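Local coordinates for protein Phthiocerol/phenolphthiocerol synthesis polyketide synthase type I PpsC (Mycobacterium tuberculosis, PDB 5NJI) that carries a dehydratase domain that probably removes water from 3-hydroxyacyl chains during phthiocerol lipid synthesis, captured here with a dodec-2-enoyl-CoA, at residues Gln192-Leu197 with Leu233-Ala238; Phe222-Val227 with Val270-Asp275; Val227-Ala232 with Pro306-Asp311. The protein carries 1 engineered substitution. All coordinates share one frame; numbering follows the deposited sequence. Where two conformers were deposited one is given.

Interaction 1: residues Gln192-Leu197 with Leu233-Ala238; sequences QGIVGL and LQTLGA. With 8Z2 (~{S}-[2-[3-[[(2~{R})-4-[[[(2~{R},3~{S},4~{R},5~{R})-5-(6-aminopurin-9-yl)-4-oxidanyl-3-phosphonooxy-oxolan-2-yl]methoxy-oxidanyl-phosphoryl]oxy-oxidanyl-phosphoryl]oxy-3,3-dimethyl-2-oxidanyl-butanoyl]amino]propanoylamino]ethyl] (~{E})-dodec-2-enethioate), chain B.
Q234 and I194 run alongside each other, pointing opposite ways, where the end of helix 226-234 approaches strand 194-200. Traced outward, Q234 first offers CB, on which the CD1 methyl of I194 rests at 3.6 Å. CG comes next and looks to the ligand, 4.1 Å from CA6 of the dodecenoyl chain. With chi1 at -70° CG lies opposite the carbonyl carbon, and the extended chain beyond it carries the amide away from the helix, along I194. At the tip OE1 is 3.8 Å from I194 CD1 but spends its polarity on the hydroxyl of Y177; NE2 is held by F191 O and D230 OD2. T235 adds its CG2 methyl beside I194 CD1. Farther along, the isopropyl end of L197 straddles a single methyl, CD1 at 3.8 Å and CD2 at 3.9 Å from A238 CB. A238 is the last residue of the 3-10 turn 235-238, while V195 and G196 form a classic beta bulge opposite Q208. Strand packed on helix in this way belongs to a hot-dog half of the dehydratase domain. The helix end and 3-10 turn are also part of the pocket wall around the acyl chain: G237 N lies 3.7 Å from CA9, and L233 O borders CA7. The segments meet directly through apolar packing, and Y177 OH bridges them by bonding both Q234 OE1 and I194 N, while the buried amide, gripped at both its oxygen and its nitrogen, fixes how Q234 is turned between strand and lipid.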
loop_
_atom_site.group_PDB
_atom_site.type_symbol
_atom_site.label_atom_id
_atom_site.label_comp_id
_atom_site.label_asym_id
_atom_site.label_seq_id
_atom_site.Cartn_x
_atom_site.Cartn_y
_atom_site.Cartn_z
ATOM N N GLN A 192 9.211 -0.420 10.095
ATOM C CA GLN A 192 10.546 0.164 9.967
ATOM C C GLN A 192 11.454 -0.795 9.199
ATOM O O GLN A 192 12.420 -1.369 9.719
ATOM C CB GLN A 192 11.099 0.501 11.345
ATOM C CG GLN A 192 10.399 1.701 12.002
ATOM C CD GLN A 192 10.784 1.878 13.462
ATOM O OE1 GLN A 192 11.831 1.401 13.889
ATOM N NE2 GLN A 192 9.925 2.544 14.242
ATOM N N GLY A 193 11.132 -0.940 7.921
ATOM C CA GLY A 193 11.813 -1.867 7.044
ATOM C C GLY A 193 12.908 -1.296 6.175
ATOM O O GLY A 193 13.579 -2.063 5.492
ATOM N N ILE A 194 13.129 0.007 6.181
ATOM C CA ILE A 194 14.244 0.566 5.427
ATOM C C ILE A 194 15.500 0.440 6.282
ATOM O O ILE A 194 15.586 1.017 7.370
ATOM C CB ILE A 194 13.960 2.017 5.023
ATOM C CG1 ILE A 194 12.863 2.010 3.946
ATOM C CG2 ILE A 194 15.209 2.673 4.484
ATOM C CD1 ILE A 194 12.453 3.346 3.443
ATOM N N VAL A 195 16.472 -0.329 5.798
ATOM C CA VAL A 195 17.688 -0.590 6.561
ATOM C C VAL A 195 18.931 -0.071 5.870
ATOM O O VAL A 195 20.006 -0.066 6.488
ATOM C CB VAL A 195 17.844 -2.088 6.903
ATOM C CG1 VAL A 195 16.729 -2.493 7.811
ATOM C CG2 VAL A 195 17.867 -2.958 5.659
ATOM N N GLY A 196 18.820 0.379 4.637
ATOM C CA GLY A 196 19.891 1.111 3.985
ATOM C C GLY A 196 19.270 2.062 2.996
ATOM O O GLY A 196 18.200 1.792 2.446
ATOM N N LEU A 197 19.940 3.185 2.765
ATOM C CA LEU A 197 19.306 4.255 2.024
ATOM C C LEU A 197 20.370 5.077 1.317
ATOM O O LEU A 197 21.454 5.285 1.863
ATOM C CB LEU A 197 18.467 5.106 2.987
ATOM C CG LEU A 197 17.489 6.137 2.451
ATOM C CD1 LEU A 197 16.484 5.499 1.492
ATOM C CD2 LEU A 197 16.775 6.772 3.618
ATOM N N LEU A 233 6.971 2.347 -0.408
ATOM C CA LEU A 233 6.555 3.744 -0.577
ATOM C C LEU A 233 7.364 4.709 0.280
ATOM O O LEU A 233 7.551 5.865 -0.109
ATOM C CB LEU A 233 5.075 3.900 -0.221
ATOM C CG LEU A 233 4.072 3.106 -1.056
ATOM C CD1 LEU A 233 2.677 3.315 -0.488
ATOM C CD2 LEU A 233 4.138 3.530 -2.524
ATOM N N GLN A 234 7.825 4.268 1.454
ATOM C CA GLN A 234 8.591 5.128 2.339
ATOM C C GLN A 234 9.832 5.666 1.650
ATOM O O GLN A 234 10.330 6.726 2.034
ATOM C CB GLN A 234 9.005 4.364 3.586
ATOM C CG GLN A 234 7.886 4.019 4.536
ATOM C CD GLN A 234 8.347 3.021 5.570
ATOM O OE1 GLN A 234 9.539 2.849 5.783
ATOM N NE2 GLN A 234 7.401 2.325 6.197
ATOM N N THR A 235 10.335 4.947 0.646
ATOM C CA THR A 235 11.518 5.385 -0.090
ATOM C C THR A 235 11.311 6.761 -0.702
ATOM O O THR A 235 12.277 7.506 -0.896
ATOM C CB THR A 235 11.855 4.380 -1.191
ATOM O OG1 THR A 235 10.853 4.430 -2.200
ATOM C CG2 THR A 235 11.915 2.979 -0.672
ATOM N N LEU A 236 10.063 7.112 -1.021
ATOM C CA LEU A 236 9.782 8.402 -1.634
ATOM C C LEU A 236 10.133 9.546 -0.702
ATOM O O LEU A 236 10.415 10.650 -1.176
ATOM C CB LEU A 236 8.313 8.478 -2.033
ATOM C CG LEU A 236 7.923 7.471 -3.111
ATOM C CD1 LEU A 236 6.407 7.494 -3.289
ATOM C CD2 LEU A 236 8.629 7.723 -4.453
ATOM N N GLY A 237 10.185 9.279 0.602
ATOM C CA GLY A 237 10.563 10.267 1.591
ATOM C C GLY A 237 12.017 10.672 1.539
ATOM O O GLY A 237 12.388 11.655 2.187
ATOM N N ALA A 238 12.844 9.940 0.805
ATOM C CA ALA A 238 14.262 10.256 0.702
ATOM C C ALA A 238 14.628 10.890 -0.627
ATOM O O ALA A 238 15.803 11.193 -0.843
ATOM C CB ALA A 238 15.104 9.000 0.919
HETATM C C2 8Z2 B . -14.876 10.220 -6.368
HETATM C C4 8Z2 B . -14.619 11.948 -4.808
HETATM C C5 8Z2 B . -15.914 11.938 -4.594
HETATM C C6 8Z2 B . -16.700 11.120 -5.246
HETATM C C8 8Z2 B . -15.113 13.447 -3.346
HETATM C C10 8Z2 B . 6.755 11.455 1.790
HETATM C C11 8Z2 B . 7.232 12.387 0.751
HETATM C C12 8Z2 B . 7.173 13.784 1.241
HETATM N N9 8Z2 B . -14.114 12.846 -3.987
HETATM N N7 8Z2 B . -16.199 12.835 -3.684
HETATM N N3 8Z2 B . -14.070 11.097 -5.694
HETATM N N1 8Z2 B . -16.221 10.254 -6.140
HETATM N N6 8Z2 B . -17.967 11.227 -4.930
HETATM C "C1'" 8Z2 B . -12.547 12.795 -4.319
HETATM C "C2'" 8Z2 B . -12.538 13.659 -5.523
HETATM O "O2'" 8Z2 B . -11.731 12.826 -6.345
HETATM C "C3'" 8Z2 B . -11.927 15.040 -4.950
HETATM O "O3'" 8Z2 B . -12.305 16.122 -5.850
HETATM C "C4'" 8Z2 B . -10.478 14.324 -4.528
HETATM O "O4'" 8Z2 B . -11.083 13.175 -3.772
HETATM C "C5'" 8Z2 B . -9.392 14.902 -3.635
HETATM O "O5'" 8Z2 B . -9.756 15.175 -2.334
HETATM P P1 8Z2 B . -10.848 16.061 -1.879
HETATM O O11 8Z2 B . -11.914 15.067 -1.850
HETATM O O12 8Z2 B . -11.356 17.079 -2.833
HETATM O O6 8Z2 B . -10.574 16.760 -0.347
HETATM P P2 8Z2 B . -11.367 16.212 0.948
HETATM O O21 8Z2 B . -12.622 15.313 0.583
HETATM O O22 8Z2 B . -11.856 16.968 2.028
HETATM O O7 8Z2 B . -10.087 15.340 1.471
HETATM C CPA 8Z2 B . -8.719 15.384 1.030
HETATM C CPB 8Z2 B . -8.016 14.320 1.915
HETATM C CP8 8Z2 B . -8.772 12.997 1.699
HETATM C CP7 8Z2 B . -6.575 14.145 1.560
HETATM C CP9 8Z2 B . -8.126 14.757 3.371
HETATM O OP3 8Z2 B . -8.661 12.717 0.360
HETATM C CP6 8Z2 B . -8.240 11.801 2.531
HETATM O OP2 8Z2 B . -8.270 11.874 3.706
HETATM N NP2 8Z2 B . -7.953 10.679 1.888
HETATM C CP5 8Z2 B . -7.512 9.439 2.487
HETATM C CP4 8Z2 B . -5.996 9.387 2.499
HETATM C CP3 8Z2 B . -5.568 8.056 3.158
HETATM O OP1 8Z2 B . -6.298 7.500 3.905
HETATM N NP1 8Z2 B . -4.377 7.585 2.877
HETATM C CP2 8Z2 B . -3.898 6.340 3.396
HETATM C CP1 8Z2 B . -3.473 6.457 4.816
HETATM S S 8Z2 B . -1.999 7.512 4.977
HETATM P P3 8Z2 B . -14.042 16.370 -5.993
HETATM O O31 8Z2 B . -14.529 16.228 -4.382
HETATM O O32 8Z2 B . -14.812 15.353 -6.582
HETATM O O33 8Z2 B . -14.573 17.642 -6.493
HETATM C CA1 8Z2 B . -0.897 6.598 4.428
HETATM C CA2 8Z2 B . 0.475 7.161 4.470
HETATM O OA1 8Z2 B . -0.992 5.499 3.983
HETATM C CA3 8Z2 B . 1.568 6.342 3.905
HETATM C CA4 8Z2 B . 2.919 6.929 3.909
HETATM C CA5 8Z2 B . 3.913 6.141 3.094
HETATM C CA6 8Z2 B . 5.263 6.841 3.095
HETATM C CA7 8Z2 B . 5.272 8.052 2.133
HETATM C CA8 8Z2 B . 6.389 9.031 2.432
HETATM C CA9 8Z2 B . 6.663 10.059 1.301
#

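Interaction 2: residues Phe222-Val227 with Val270-Asp275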
loop_
_atom_site.group_PDB
_atom_site.type_symbol
_atom_site.label_atom_id
_atom_site.label_comp_id
_atom_site.label_asym_id
_atom_site.label_seq_id
_atom_site.Cartn_x
_atom_site.Cartn_y
_atom_site.Cartn_z
ATOM N N PHE A 222 -2.366 -13.028 2.262
ATOM C CA PHE A 222 -2.185 -11.786 1.517
ATOM C C PHE A 222 -1.754 -12.053 0.080
ATOM O O PHE A 222 -0.851 -12.856 -0.172
ATOM C CB PHE A 222 -1.143 -10.880 2.175
ATOM C CG PHE A 222 -1.536 -10.340 3.529
ATOM C CD1 PHE A 222 -2.858 -10.204 3.901
ATOM C CD2 PHE A 222 -0.558 -9.930 4.419
ATOM C CE1 PHE A 222 -3.199 -9.690 5.139
ATOM C CE2 PHE A 222 -0.882 -9.423 5.644
ATOM C CZ PHE A 222 -2.213 -9.302 6.015
ATOM N N MET A 223 -2.314 -11.263 -0.796
ATOM C CA MET A 223 -1.942 -11.251 -2.197
ATOM C C MET A 223 -0.701 -10.304 -2.281
ATOM O O MET A 223 0.312 -10.612 -2.865
ATOM C CB MET A 223 -3.029 -10.721 -3.161
ATOM C CG MET A 223 -4.305 -11.519 -3.239
ATOM S SD MET A 223 -3.961 -13.050 -4.042
ATOM C CE MET A 223 -3.580 -12.460 -5.659
ATOM N N LEU A 224 -0.771 -9.280 -1.551
ATOM C CA LEU A 224 0.215 -8.174 -1.532
ATOM C C LEU A 224 0.397 -7.749 -0.074
ATOM O O LEU A 224 -0.547 -7.574 0.556
ATOM C CB LEU A 224 -0.351 -6.949 -2.375
ATOM C CG LEU A 224 0.355 -5.616 -2.660
ATOM C CD1 LEU A 224 1.699 -5.843 -3.335
ATOM C CD2 LEU A 224 -0.482 -4.608 -3.468
ATOM N N HIS A 225 1.446 -7.949 0.497
ATOM C CA HIS A 225 1.667 -7.688 1.921
ATOM C C HIS A 225 1.651 -6.136 2.132
ATOM O O HIS A 225 2.509 -5.514 1.689
ATOM C CB HIS A 225 2.999 -8.309 2.476
ATOM C CG HIS A 225 3.052 -8.400 3.973
ATOM N ND1 HIS A 225 2.741 -7.348 4.790
ATOM C CD2 HIS A 225 3.322 -9.438 4.805
ATOM C CE1 HIS A 225 2.823 -7.726 6.047
ATOM N NE2 HIS A 225 3.178 -8.988 6.083
ATOM N N PRO A 226 0.663 -5.589 2.823
ATOM C CA PRO A 226 0.565 -4.157 2.968
ATOM C C PRO A 226 1.805 -3.484 3.625
ATOM O O PRO A 226 2.171 -2.421 3.337
ATOM C CB PRO A 226 -0.683 -3.966 3.866
ATOM C CG PRO A 226 -1.435 -5.175 3.740
ATOM C CD PRO A 226 -0.508 -6.274 3.386
ATOM N N VAL A 227 2.380 -4.174 4.589
ATOM C CA VAL A 227 3.482 -3.517 5.331
ATOM C C VAL A 227 4.667 -3.391 4.393
ATOM O O VAL A 227 5.350 -2.466 4.303
ATOM C CB VAL A 227 3.942 -4.291 6.617
ATOM C CG1 VAL A 227 5.088 -3.630 7.287
ATOM C CG2 VAL A 227 2.745 -4.530 7.512
ATOM N N VAL A 270 -0.908 -0.410 -10.161
ATOM C CA VAL A 270 -0.215 -1.229 -9.176
ATOM C C VAL A 270 -0.080 -2.626 -9.766
ATOM O O VAL A 270 -1.075 -3.329 -9.967
ATOM C CB VAL A 270 -0.940 -1.261 -7.826
ATOM C CG1 VAL A 270 -0.164 -2.122 -6.851
ATOM C CG2 VAL A 270 -1.100 0.129 -7.278
ATOM N N HIS A 271 1.159 -3.014 -10.069
ATOM C CA HIS A 271 1.474 -4.297 -10.670
ATOM C C HIS A 271 2.196 -5.172 -9.662
ATOM O O HIS A 271 3.154 -4.721 -9.022
ATOM C CB HIS A 271 2.348 -4.106 -11.907
ATOM C CG HIS A 271 1.814 -3.094 -12.859
ATOM N ND1 HIS A 271 0.875 -3.404 -13.820
ATOM C CD2 HIS A 271 2.078 -1.777 -13.000
ATOM C CE1 HIS A 271 0.587 -2.318 -14.515
ATOM N NE2 HIS A 271 1.300 -1.315 -14.034
ATOM N N VAL A 272 1.738 -6.416 -9.524
ATOM C CA VAL A 272 2.290 -7.371 -8.577
ATOM C C VAL A 272 2.674 -8.618 -9.355
ATOM O O VAL A 272 1.818 -9.270 -9.962
ATOM C CB VAL A 272 1.302 -7.717 -7.453
ATOM C CG1 VAL A 272 2.021 -8.479 -6.374
ATOM C CG2 VAL A 272 0.660 -6.452 -6.910
ATOM N N TYR A 273 3.959 -8.936 -9.354
ATOM C CA TYR A 273 4.453 -10.027 -10.176
ATOM C C TYR A 273 4.862 -11.244 -9.378
ATOM O O TYR A 273 5.090 -12.305 -9.973
ATOM C CB TYR A 273 5.643 -9.547 -11.023
ATOM C CG TYR A 273 5.310 -8.366 -11.903
ATOM C CD1 TYR A 273 4.347 -8.455 -12.901
ATOM C CD2 TYR A 273 5.978 -7.152 -11.753
ATOM C CE1 TYR A 273 4.037 -7.364 -13.690
ATOM C CE2 TYR A 273 5.666 -6.072 -12.523
ATOM C CZ TYR A 273 4.726 -6.177 -13.509
ATOM O OH TYR A 273 4.476 -5.053 -14.265
ATOM N N GLY A 274 4.997 -11.115 -8.068
ATOM C CA GLY A 274 5.323 -12.228 -7.209
ATOM C C GLY A 274 5.102 -11.852 -5.762
ATOM O O GLY A 274 4.466 -10.844 -5.460
ATOM N N ASP A 275 5.644 -12.679 -4.872
ATOM C CA ASP A 275 5.522 -12.472 -3.432
ATOM C C ASP A 275 6.425 -11.318 -3.011
ATOM O O ASP A 275 7.654 -11.460 -2.965
ATOM C CB ASP A 275 5.874 -13.765 -2.698
ATOM C CG ASP A 275 5.829 -13.620 -1.185
ATOM O OD1 ASP A 275 5.578 -12.508 -0.672
ATOM O OD2 ASP A 275 6.043 -14.634 -0.488
HETATM O O HOH W 1 2.855 -10.226 -3.312
HETATM O O HOH W 2 3.047 -10.506 -0.335
#
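V270 and V272 turn their side chains from strand 262-272 toward L224, in the loop that leads into helix 226-234, the central helix of one of the two halves of the double hot-dog fold of polyketide synthase dehydratases. V270 makes the looser contact, its CG1 methyl 4.2 Å from L224 CD2. H271, next along, faces the other way, and its NE2 bonds D311 OD2 on the neighbouring strand. V272 meets the leucine more closely: L224 CD1 lies 3.8 Å from CG2 and 4.0 Å from CG1, so this methyl settles against both branches of the valine. L224 was deposited in two conformers, and these distances belong to one of them; in it chi1 of -178° sends the branched end toward the strand. L308 of strand 306-317 touches all three residues and completes the apolar patch.

Beyond the strand the contact becomes polar and water-mediated. At G274 the carbonyl oxygen takes one proton of a water, 2.8 Å away, whose other hydrogen bond goes to M223 O, so two backbone acceptors are joined without meeting. D275 follows, its OD1 accepting from a second water that in turn takes a weak bond from H225 N; the same OD1 also pairs with T277 OG1. H225 is the N-cap residue of the helix. While its NE2 reaches A215 O, one face of its imidazole carries F222 CD2 over the ring centre, and ND1 accepts from V227 N at 3.2 Å, the donor lying only 9° out of the ring plane and the N-H...N angle being 144°.

Interaction 3: residues Val227-Ala232 with Pro306-Asp311; sequences VMMDIA and PLLVVD. With 8Z2 (~{S}-[2-[3-[[(2~{R})-4-[[[(2~{R},3~{S},4~{R},5~{R})-5-(6-aminopurin-9-yl)-4-oxidanyl-3-phosphonooxy-oxolan-2-yl]methoxy-oxidanyl-phosphoryl]oxy-oxidanyl-phosphoryl]oxy-3,3-dimethyl-2-oxidanyl-butanoyl]amino]propanoylamino]ethyl] (~{E})-dodec-2-enethioate), chain B.
M229 lies nearly perpendicular to L308 between helix 226-234 and strand 306-317, in a contact whose direct touches are all apolar. L308 CD2 butts against CG of the methionine at 4.0 Å, and it also approaches A232 CB, one helical turn on, at 4.5 Å; one methyl thus rests between two helix positions. M229 is stretched out, with chi1 at 178° and the later torsions likewise near 180°, which carries its CE methyl past the leucine to V310 CG2 at 4.4 Å. L308 and V310 are two apart on the strand and so point to the same side, toward the helix. F267 of strand 262-272 and L224 pack on M229 as well.

The segment axes come no closer than 10.4 Å and cross at -62°, leaving room for a layer of side chains between helix and strand. This is the core of one hot-dog half of the dehydratase domain, in which antiparallel strands curl round a central helix. Among the backbone hydrogen bonds, I231 N bonds V227 O in the helix. The strand pairs with 292-300, where L307 and L308 both face L299 in a classic beta bulge and V310 pairs with V297.

Contact with the ligand comes from another side of the helix. D230, on a different side from M229 and A232, brings OD1 to 3.5 Å from CA5 and 3.6 Å from CA3, the latter being a carbon of the enoyl double bond. Its second oxygen, OD2, is held by Q234 NE2, with a weak second bond to H187 NE2.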
loop_
_atom_site.group_PDB
_atom_site.type_symbol
_atom_site.label_atom_id
_atom_site.label_comp_id
_atom_site.label_asym_id
_atom_site.label_seq_id
_atom_site.Cartn_x
_atom_site.Cartn_y
_atom_site.Cartn_z
ATOM N N VAL A 227 2.380 -4.174 4.589
ATOM C CA VAL A 227 3.482 -3.517 5.331
ATOM C C VAL A 227 4.667 -3.391 4.393
ATOM O O VAL A 227 5.350 -2.466 4.303
ATOM C CB VAL A 227 3.942 -4.291 6.617
ATOM C CG1 VAL A 227 5.088 -3.630 7.287
ATOM C CG2 VAL A 227 2.745 -4.530 7.512
ATOM N N MET A 228 4.899 -4.454 3.646
ATOM C CA MET A 228 5.925 -4.412 2.588
ATOM C C MET A 228 5.854 -3.255 1.326
ATOM O O MET A 228 6.658 -2.514 1.040
ATOM C CB MET A 228 6.270 -5.782 1.906
ATOM C CG MET A 228 7.572 -5.812 1.174
ATOM S SD MET A 228 8.867 -5.981 2.447
ATOM C CE MET A 228 10.281 -6.557 1.595
ATOM N N MET A 229 4.587 -3.171 0.919
ATOM C CA MET A 229 4.201 -2.131 -0.003
ATOM C C MET A 229 4.442 -0.752 0.692
ATOM O O MET A 229 4.971 0.104 0.119
ATOM C CB MET A 229 2.749 -2.181 -0.512
ATOM C CG MET A 229 2.395 -1.037 -1.423
ATOM S SD MET A 229 0.812 -1.414 -2.143
ATOM C CE MET A 229 0.489 0.093 -2.985
ATOM N N ASP A 230 3.994 -0.576 1.940
ATOM C CA ASP A 230 4.230 0.696 2.594
ATOM C C ASP A 230 5.721 0.989 2.711
ATOM O O ASP A 230 6.144 2.129 2.497
ATOM C CB ASP A 230 3.576 0.730 3.978
ATOM C CG ASP A 230 3.591 2.131 4.572
ATOM O OD1 ASP A 230 2.750 2.957 4.146
ATOM O OD2 ASP A 230 4.462 2.426 5.427
ATOM N N ILE A 231 6.525 -0.022 3.073
ATOM C CA ILE A 231 7.973 0.157 3.183
ATOM C C ILE A 231 8.544 0.613 1.853
ATOM O O ILE A 231 9.355 1.544 1.789
ATOM C CB ILE A 231 8.636 -1.148 3.676
ATOM C CG1 ILE A 231 8.314 -1.404 5.144
ATOM C CG2 ILE A 231 10.167 -1.100 3.484
ATOM C CD1 ILE A 231 8.507 -2.877 5.560
ATOM N N ALA A 232 8.098 -0.001 0.763
ATOM C CA ALA A 232 8.535 0.459 -0.554
ATOM C C ALA A 232 8.182 1.927 -0.783
ATOM O O ALA A 232 9.005 2.694 -1.289
ATOM C CB ALA A 232 7.923 -0.410 -1.649
ATOM N N PRO A 306 11.607 -7.651 -10.711
ATOM C CA PRO A 306 10.558 -6.775 -10.167
ATOM C C PRO A 306 9.427 -7.591 -9.571
ATOM O O PRO A 306 8.904 -8.515 -10.193
ATOM C CB PRO A 306 10.098 -5.966 -11.387
ATOM C CG PRO A 306 11.215 -6.072 -12.366
ATOM C CD PRO A 306 11.834 -7.404 -12.145
ATOM N N LEU A 307 9.064 -7.244 -8.343
ATOM C CA LEU A 307 7.970 -7.885 -7.644
ATOM C C LEU A 307 6.760 -6.986 -7.554
ATOM O O LEU A 307 5.629 -7.467 -7.597
ATOM C CB LEU A 307 8.401 -8.260 -6.219
ATOM C CG LEU A 307 9.635 -9.147 -6.094
ATOM C CD1 LEU A 307 10.036 -9.278 -4.628
ATOM C CD2 LEU A 307 9.344 -10.506 -6.694
ATOM N N LEU A 308 6.999 -5.692 -7.363
ATOM C CA LEU A 308 5.949 -4.690 -7.228
ATOM C C LEU A 308 6.359 -3.485 -8.054
ATOM O O LEU A 308 7.477 -2.978 -7.899
ATOM C CB LEU A 308 5.753 -4.268 -5.764
ATOM C CG LEU A 308 4.759 -3.145 -5.524
ATOM C CD1 LEU A 308 3.363 -3.641 -5.755
ATOM C CD2 LEU A 308 4.914 -2.609 -4.115
ATOM N N VAL A 309 5.483 -3.013 -8.928
ATOM C CA VAL A 309 5.709 -1.759 -9.635
ATOM C C VAL A 309 4.477 -0.906 -9.412
ATOM O O VAL A 309 3.373 -1.329 -9.764
ATOM C CB VAL A 309 5.943 -1.965 -11.141
ATOM C CG1 VAL A 309 6.036 -0.629 -11.870
ATOM C CG2 VAL A 309 7.189 -2.791 -11.368
ATOM N N VAL A 310 4.655 0.280 -8.827
ATOM C CA VAL A 310 3.579 1.261 -8.710
ATOM C C VAL A 310 3.855 2.380 -9.703
ATOM O O VAL A 310 4.804 3.157 -9.523
ATOM C CB VAL A 310 3.467 1.813 -7.284
ATOM C CG1 VAL A 310 2.300 2.783 -7.190
ATOM C CG2 VAL A 310 3.314 0.693 -6.308
ATOM N N ASP A 311 3.013 2.487 -10.743
ATOM C CA ASP A 311 3.245 3.469 -11.804
ATOM C C ASP A 311 3.046 4.899 -11.309
ATOM O O ASP A 311 3.812 5.800 -11.675
ATOM C CB ASP A 311 2.305 3.211 -12.993
ATOM C CG ASP A 311 2.583 1.908 -13.749
ATOM O OD1 ASP A 311 3.682 1.321 -13.654
ATOM O OD2 ASP A 311 1.668 1.487 -14.495
HETATM C C2 8Z2 B . -14.876 10.220 -6.368
HETATM C C4 8Z2 B . -14.619 11.948 -4.808
HETATM C C5 8Z2 B . -15.914 11.938 -4.594
HETATM C C6 8Z2 B . -16.700 11.120 -5.246
HETATM C C8 8Z2 B . -15.113 13.447 -3.346
HETATM C C10 8Z2 B . 6.755 11.455 1.790
HETATM C C11 8Z2 B . 7.232 12.387 0.751
HETATM C C12 8Z2 B . 7.173 13.784 1.241
HETATM N N9 8Z2 B . -14.114 12.846 -3.987
HETATM N N7 8Z2 B . -16.199 12.835 -3.684
HETATM N N3 8Z2 B . -14.070 11.097 -5.694
HETATM N N1 8Z2 B . -16.221 10.254 -6.140
HETATM N N6 8Z2 B . -17.967 11.227 -4.930
HETATM C "C1'" 8Z2 B . -12.547 12.795 -4.319
HETATM C "C2'" 8Z2 B . -12.538 13.659 -5.523
HETATM O "O2'" 8Z2 B . -11.731 12.826 -6.345
HETATM C "C3'" 8Z2 B . -11.927 15.040 -4.950
HETATM O "O3'" 8Z2 B . -12.305 16.122 -5.850
HETATM C "C4'" 8Z2 B . -10.478 14.324 -4.528
HETATM O "O4'" 8Z2 B . -11.083 13.175 -3.772
HETATM C "C5'" 8Z2 B . -9.392 14.902 -3.635
HETATM O "O5'" 8Z2 B . -9.756 15.175 -2.334
HETATM P P1 8Z2 B . -10.848 16.061 -1.879
HETATM O O11 8Z2 B . -11.914 15.067 -1.850
HETATM O O12 8Z2 B . -11.356 17.079 -2.833
HETATM O O6 8Z2 B . -10.574 16.760 -0.347
HETATM P P2 8Z2 B . -11.367 16.212 0.948
HETATM O O21 8Z2 B . -12.622 15.313 0.583
HETATM O O22 8Z2 B . -11.856 16.968 2.028
HETATM O O7 8Z2 B . -10.087 15.340 1.471
HETATM C CPA 8Z2 B . -8.719 15.384 1.030
HETATM C CPB 8Z2 B . -8.016 14.320 1.915
HETATM C CP8 8Z2 B . -8.772 12.997 1.699
HETATM C CP7 8Z2 B . -6.575 14.145 1.560
HETATM C CP9 8Z2 B . -8.126 14.757 3.371
HETATM O OP3 8Z2 B . -8.661 12.717 0.360
HETATM C CP6 8Z2 B . -8.240 11.801 2.531
HETATM O OP2 8Z2 B . -8.270 11.874 3.706
HETATM N NP2 8Z2 B . -7.953 10.679 1.888
HETATM C CP5 8Z2 B . -7.512 9.439 2.487
HETATM C CP4 8Z2 B . -5.996 9.387 2.499
HETATM C CP3 8Z2 B . -5.568 8.056 3.158
HETATM O OP1 8Z2 B . -6.298 7.500 3.905
HETATM N NP1 8Z2 B . -4.377 7.585 2.877
HETATM C CP2 8Z2 B . -3.898 6.340 3.396
HETATM C CP1 8Z2 B . -3.473 6.457 4.816
HETATM S S 8Z2 B . -1.999 7.512 4.977
HETATM P P3 8Z2 B . -14.042 16.370 -5.993
HETATM O O31 8Z2 B . -14.529 16.228 -4.382
HETATM O O32 8Z2 B . -14.812 15.353 -6.582
HETATM O O33 8Z2 B . -14.573 17.642 -6.493
HETATM C CA1 8Z2 B . -0.897 6.598 4.428
HETATM C CA2 8Z2 B . 0.475 7.161 4.470
HETATM O OA1 8Z2 B . -0.992 5.499 3.983
HETATM C CA3 8Z2 B . 1.568 6.342 3.905
HETATM C CA4 8Z2 B . 2.919 6.929 3.909
HETATM C CA5 8Z2 B . 3.913 6.141 3.094
HETATM C CA6 8Z2 B . 5.263 6.841 3.095
HETATM C CA7 8Z2 B . 5.272 8.052 2.133
HETATM C CA8 8Z2 B . 6.389 9.031 2.432
HETATM C CA9 8Z2 B . 6.663 10.059 1.301
#

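Overall arrangement
Helix 226-234 runs through all three contacts: interaction 2 at its capped start, interaction 3 along its body and interaction 1 at its end. Accordingly the centres of interactions 1 and 2 lie about 17 Å apart, and the centre of interaction 3 is about 7 Å from that of interaction 2 and about 11 Å from that of interaction 1. Interactions 2 and 3 share V227 and use the adjacent strands 262-272 and 306-317; interactions 1 and 3 touch through I231. In sequence 192-197 comes first, then 222-227, 227-232 and 233-238, then 270-275 and 306-311, so the segments alternate. The helix is thereby packed on strands from both before and after it, and D230, L233, Q234 and G237 of the ligand pocket lie in 227-232 and 233-238.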